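Local coordinates for putative alcohol dehydrogenase (Sinorhizobium meliloti, PDB 4J6F), which probably acts as a nicotinamide-dependent alcohol dehydrogenase or related oxidoreductase of the medium-chain dehydrogenase/reductase family, at residues D152-G155 with H156-G160; G220-I223 with I224-R228. All blocks are in the same frame, centred on the assembly; numbering follows the deposited sequence.

Contact 1: D152-G155 with H156-G160; sequences DYMG and HGRDG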
loop_
_atom_site.group_PDB
_atom_site.type_symbol
_atom_site.label_atom_id
_atom_site.label_comp_id
_atom_site.label_asym_id
_atom_site.label_seq_id
_atom_site.Cartn_x
_atom_site.Cartn_y
_atom_site.Cartn_z
ATOM N N ASP A 152 -9.892 -14.412 -13.678
ATOM C CA ASP A 152 -9.882 -14.125 -15.098
ATOM C C ASP A 152 -11.240 -13.468 -15.382
ATOM O O ASP A 152 -12.023 -13.236 -14.443
ATOM C CB ASP A 152 -9.722 -15.434 -15.863
ATOM C CG ASP A 152 -9.106 -15.248 -17.246
ATOM O OD1 ASP A 152 -9.142 -14.115 -17.792
ATOM O OD2 ASP A 152 -8.598 -16.263 -17.785
ATOM N N TYR A 153 -11.531 -13.149 -16.644
ATOM C CA TYR A 153 -12.875 -12.646 -16.985
ATOM C C TYR A 153 -13.345 -12.967 -18.382
ATOM O O TYR A 153 -12.547 -13.175 -19.294
ATOM C CB TYR A 153 -13.008 -11.139 -16.744
ATOM C CG TYR A 153 -12.266 -10.247 -17.709
ATOM C CD1 TYR A 153 -12.807 -9.912 -18.945
ATOM C CD2 TYR A 153 -11.022 -9.707 -17.376
ATOM C CE1 TYR A 153 -12.124 -9.074 -19.832
ATOM C CE2 TYR A 153 -10.331 -8.874 -18.255
ATOM C CZ TYR A 153 -10.884 -8.554 -19.477
ATOM O OH TYR A 153 -10.212 -7.715 -20.336
HETATM N N MSE A 154 -14.662 -12.978 -18.533
HETATM C CA MSE A 154 -15.312 -13.182 -19.825
HETATM C C MSE A 154 -15.056 -11.998 -20.701
HETATM O O MSE A 154 -15.305 -10.862 -20.314
HETATM C CB MSE A 154 -16.796 -13.383 -19.576
HETATM C CG MSE A 154 -16.873 -14.259 -18.344
HETATM SE SE MSE A 154 -18.342 -15.541 -18.469
HETATM C CE MSE A 154 -18.758 -15.619 -16.550
ATOM N N GLY A 155 -14.572 -12.272 -21.905
ATOM C CA GLY A 155 -14.075 -11.247 -22.796
ATOM C C GLY A 155 -12.550 -11.280 -22.828
ATOM O O GLY A 155 -11.928 -10.658 -23.697
ATOM N N HIS A 156 -11.942 -11.977 -21.874
ATOM C CA HIS A 156 -10.510 -12.240 -21.923
ATOM C C HIS A 156 -10.151 -13.726 -21.970
ATOM O O HIS A 156 -9.551 -14.184 -22.921
ATOM C CB HIS A 156 -9.775 -11.562 -20.768
ATOM C CG HIS A 156 -8.303 -11.825 -20.759
ATOM N ND1 HIS A 156 -7.739 -12.863 -20.057
ATOM C CD2 HIS A 156 -7.283 -11.200 -21.387
ATOM C CE1 HIS A 156 -6.436 -12.864 -20.244
ATOM N NE2 HIS A 156 -6.134 -11.865 -21.048
ATOM N N GLY A 157 -10.542 -14.482 -20.955
ATOM C CA GLY A 157 -10.244 -15.918 -20.926
ATOM C C GLY A 157 -11.201 -16.800 -21.711
ATOM O O GLY A 157 -10.982 -18.000 -21.838
ATOM N N ARG A 158 -12.238 -16.185 -22.272
ATOM C CA ARG A 158 -13.422 -16.868 -22.777
ATOM C C ARG A 158 -14.216 -15.789 -23.520
ATOM O O ARG A 158 -14.117 -14.607 -23.183
ATOM C CB ARG A 158 -14.197 -17.341 -21.557
ATOM C CG ARG A 158 -15.272 -18.364 -21.755
ATOM C CD ARG A 158 -16.189 -18.273 -20.544
ATOM N NE ARG A 158 -16.723 -19.561 -20.085
ATOM C CZ ARG A 158 -17.689 -20.252 -20.692
ATOM N NH1 ARG A 158 -18.095 -21.385 -20.164
ATOM N NH2 ARG A 158 -18.257 -19.831 -21.820
ATOM N N ASP A 159 -15.000 -16.167 -24.525
ATOM C CA ASP A 159 -15.719 -15.174 -25.328
ATOM C C ASP A 159 -16.756 -14.360 -24.552
ATOM O O ASP A 159 -17.455 -14.901 -23.718
ATOM C CB ASP A 159 -16.345 -15.836 -26.539
ATOM C CG ASP A 159 -15.330 -16.119 -27.635
ATOM O OD1 ASP A 159 -14.334 -15.360 -27.770
ATOM O OD2 ASP A 159 -15.535 -17.104 -28.373
ATOM N N GLY A 160 -16.842 -13.058 -24.840
ATOM C CA GLY A 160 -17.725 -12.119 -24.120
ATOM C C GLY A 160 -18.923 -11.622 -24.910
ATOM O O GLY A 160 -19.448 -12.333 -25.755
#
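One face of the Y153 ring carries the CB of H156, which makes a CH-pi contact 3.5 Å from the ring centroid, 16° off the normal and shifted toward the rim. These groups sit where the chain leaves strand 152-153 and reverses in a tight turn, within the GroES-like domain of the medium-chain dehydrogenase fold. The imidazole of H156 continues outward at an oblique angle to the phenol, while its own edge meets the carboxylate of D152. W97 packs with both rings and F138 with that of Y153. H156 ND1 gives its hydrogen to the syn lone pair of D152 OD1 over 2.9 Å, forming a His-carboxylate hydrogen bond with the two planes 55° apart. With CG of D152 swung anti to its own N (chi1 -155°), OD1 also comes within 2.8 Å of Y153 N, which donates on the anti side, well out of the carboxylate plane; two donors thus fix this oxygen. Farther out, D152 OD2 and Y153 OH are hydrogen-bonded to T103 and T76, R158 forms a salt bridge with E63, and the Y153 side chain lies near a bound glycerol, probably from the crystallisation liquor. In the turn itself Y153 O accepts two backbone N-H groups, those of H156 and G157, the first from above the carbonyl plane. Beyond them the selenomethionine side chain of M154 runs beside that of R158, with M154 SE 4.1 Å from R158 CD. The reversal is closed by G155 N, which donates to R158 O at 2.7 Å.

Contact 2: G220-I223 with I224-R228; sequences GSAI and IQLAR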
loop_
_atom_site.group_PDB
_atom_site.type_symbol
_atom_site.label_atom_id
_atom_site.label_comp_id
_atom_site.label_asym_id
_atom_site.label_seq_id
_atom_site.Cartn_x
_atom_site.Cartn_y
_atom_site.Cartn_z
ATOM N N GLY A 220 -14.314 5.873 -12.166
ATOM C CA GLY A 220 -14.399 7.146 -11.451
ATOM C C GLY A 220 -15.813 7.420 -11.017
ATOM O O GLY A 220 -16.096 7.545 -9.827
ATOM N N SER A 221 -16.709 7.466 -11.996
ATOM C CA SER A 221 -18.118 7.742 -11.755
ATOM C C SER A 221 -18.703 6.753 -10.783
ATOM O O SER A 221 -19.481 7.129 -9.912
ATOM C CB SER A 221 -18.893 7.680 -13.059
ATOM O OG SER A 221 -18.500 8.755 -13.885
ATOM N N ALA A 222 -18.321 5.488 -10.930
ATOM C CA ALA A 222 -18.901 4.445 -10.122
ATOM C C ALA A 222 -18.513 4.694 -8.689
ATOM O O ALA A 222 -19.350 4.644 -7.790
ATOM C CB ALA A 222 -18.414 3.080 -10.581
ATOM N N ILE A 223 -17.241 4.996 -8.479
ATOM C CA ILE A 223 -16.763 5.216 -7.142
ATOM C C ILE A 223 -17.501 6.360 -6.474
ATOM O O ILE A 223 -17.818 6.269 -5.290
ATOM C CB ILE A 223 -15.250 5.410 -7.109
ATOM C CG1 ILE A 223 -14.604 4.044 -7.076
ATOM C CG2 ILE A 223 -14.831 6.177 -5.864
ATOM C CD1 ILE A 223 -13.179 4.072 -7.510
ATOM N N ILE A 224 -17.798 7.413 -7.230
ATOM C CA ILE A 224 -18.592 8.521 -6.702
ATOM C C ILE A 224 -19.957 8.038 -6.190
ATOM O O ILE A 224 -20.369 8.375 -5.074
ATOM C CB ILE A 224 -18.733 9.656 -7.737
ATOM C CG1 ILE A 224 -17.346 10.236 -8.024
ATOM C CG2 ILE A 224 -19.705 10.743 -7.254
ATOM C CD1 ILE A 224 -17.312 11.238 -9.151
ATOM N N GLN A 225 -20.636 7.230 -6.990
ATOM C CA GLN A 225 -21.912 6.652 -6.572
ATOM C C GLN A 225 -21.727 5.678 -5.411
ATOM O O GLN A 225 -22.421 5.782 -4.389
ATOM C CB GLN A 225 -22.634 5.968 -7.735
ATOM C CG GLN A 225 -23.137 6.902 -8.822
ATOM C CD GLN A 225 -24.275 6.281 -9.596
ATOM O OE1 GLN A 225 -25.438 6.356 -9.172
ATOM N NE2 GLN A 225 -23.957 5.643 -10.730
ATOM N N LEU A 226 -20.776 4.757 -5.543
ATOM C CA LEU A 226 -20.578 3.776 -4.490
ATOM C C LEU A 226 -20.167 4.435 -3.172
ATOM O O LEU A 226 -20.587 4.001 -2.109
ATOM C CB LEU A 226 -19.593 2.703 -4.917
ATOM C CG LEU A 226 -19.989 1.878 -6.141
ATOM C CD1 LEU A 226 -18.768 1.122 -6.620
ATOM C CD2 LEU A 226 -21.111 0.901 -5.855
ATOM N N ALA A 227 -19.377 5.502 -3.236
ATOM C CA ALA A 227 -19.061 6.275 -2.038
ATOM C C ALA A 227 -20.336 6.752 -1.329
ATOM O O ALA A 227 -20.478 6.617 -0.106
ATOM C CB ALA A 227 -18.183 7.461 -2.384
ATOM N N ARG A 228 -21.270 7.303 -2.102
ATOM C CA ARG A 228 -22.519 7.768 -1.531
ATOM C C ARG A 228 -23.300 6.607 -0.922
ATOM O O ARG A 228 -23.833 6.717 0.176
ATOM C CB ARG A 228 -23.344 8.484 -2.589
ATOM C CG ARG A 228 -22.857 9.879 -2.887
ATOM C CD ARG A 228 -22.996 10.756 -1.659
ATOM N NE ARG A 228 -22.499 12.100 -1.926
ATOM C CZ ARG A 228 -22.292 13.031 -1.007
ATOM N NH1 ARG A 228 -22.532 12.778 0.272
ATOM N NH2 ARG A 228 -21.828 14.215 -1.376
#
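L226 and A222 stand one helical turn apart, and the leucine lies over the carbonyl end of the earlier residue: L226 CG is 3.3 Å from A222 O, and its CD1 comes to 4.4 Å from A222 CB. The first torsion sets this up, placing CG beside the leucine's own N (chi1 -61°), on the side of the preceding turn. I224 has the same first torsion, its CG1 3.5 Å from G220 O, but it leaves the helix on another flank. I223 CB starts away from the later residues, and A227 follows it one turn on, with A227 CB 3.2 Å from I223 O. Around the helix, I223 packs on V212 and on M198 of helix 189-201, which also meets A222 and L226, while I224 and A227 both touch P234 of strand 233-238. Among the polar groups, Q225 extends beyond CG so that OE1 accepts from R349 N, and S221 OG is hydrogen-bonded to A215 O and G217 O.

Four successive backbone hydrogen bonds hold this spacing, from I224, Q225, L226 and A227 to the carbonyls of G220, S221, A222 and I223. These i to i+4 bonds are those of an alpha helix; its place between strands 209-212 and 233-238 makes it the crossover helix of a beta-alpha-beta unit in the Rossmann-type nucleotide-binding domain.

Contact 1 precedes contact 2 along the chain, and they lie on opposite sides of the chain's centre, with their own centres about 25 Å apart and nearest atoms about 16 Å apart; they do not touch. Strand 152-153 pairs antiparallel with strand 133-140 in the mixed sheet of the GroES-like part, and residues 154-160 form the loop leaving it, before strand 165-169. Residues 220-228 lie on helix 218-229, which links strands 209-212 and 233-238 of the six-stranded parallel sheet. Together they sample the two structural halves of a medium-chain dehydrogenase. In this family the GroES-like half generally contributes the catalytic side of the cleft and the Rossmann half binds the nicotinamide cofactor.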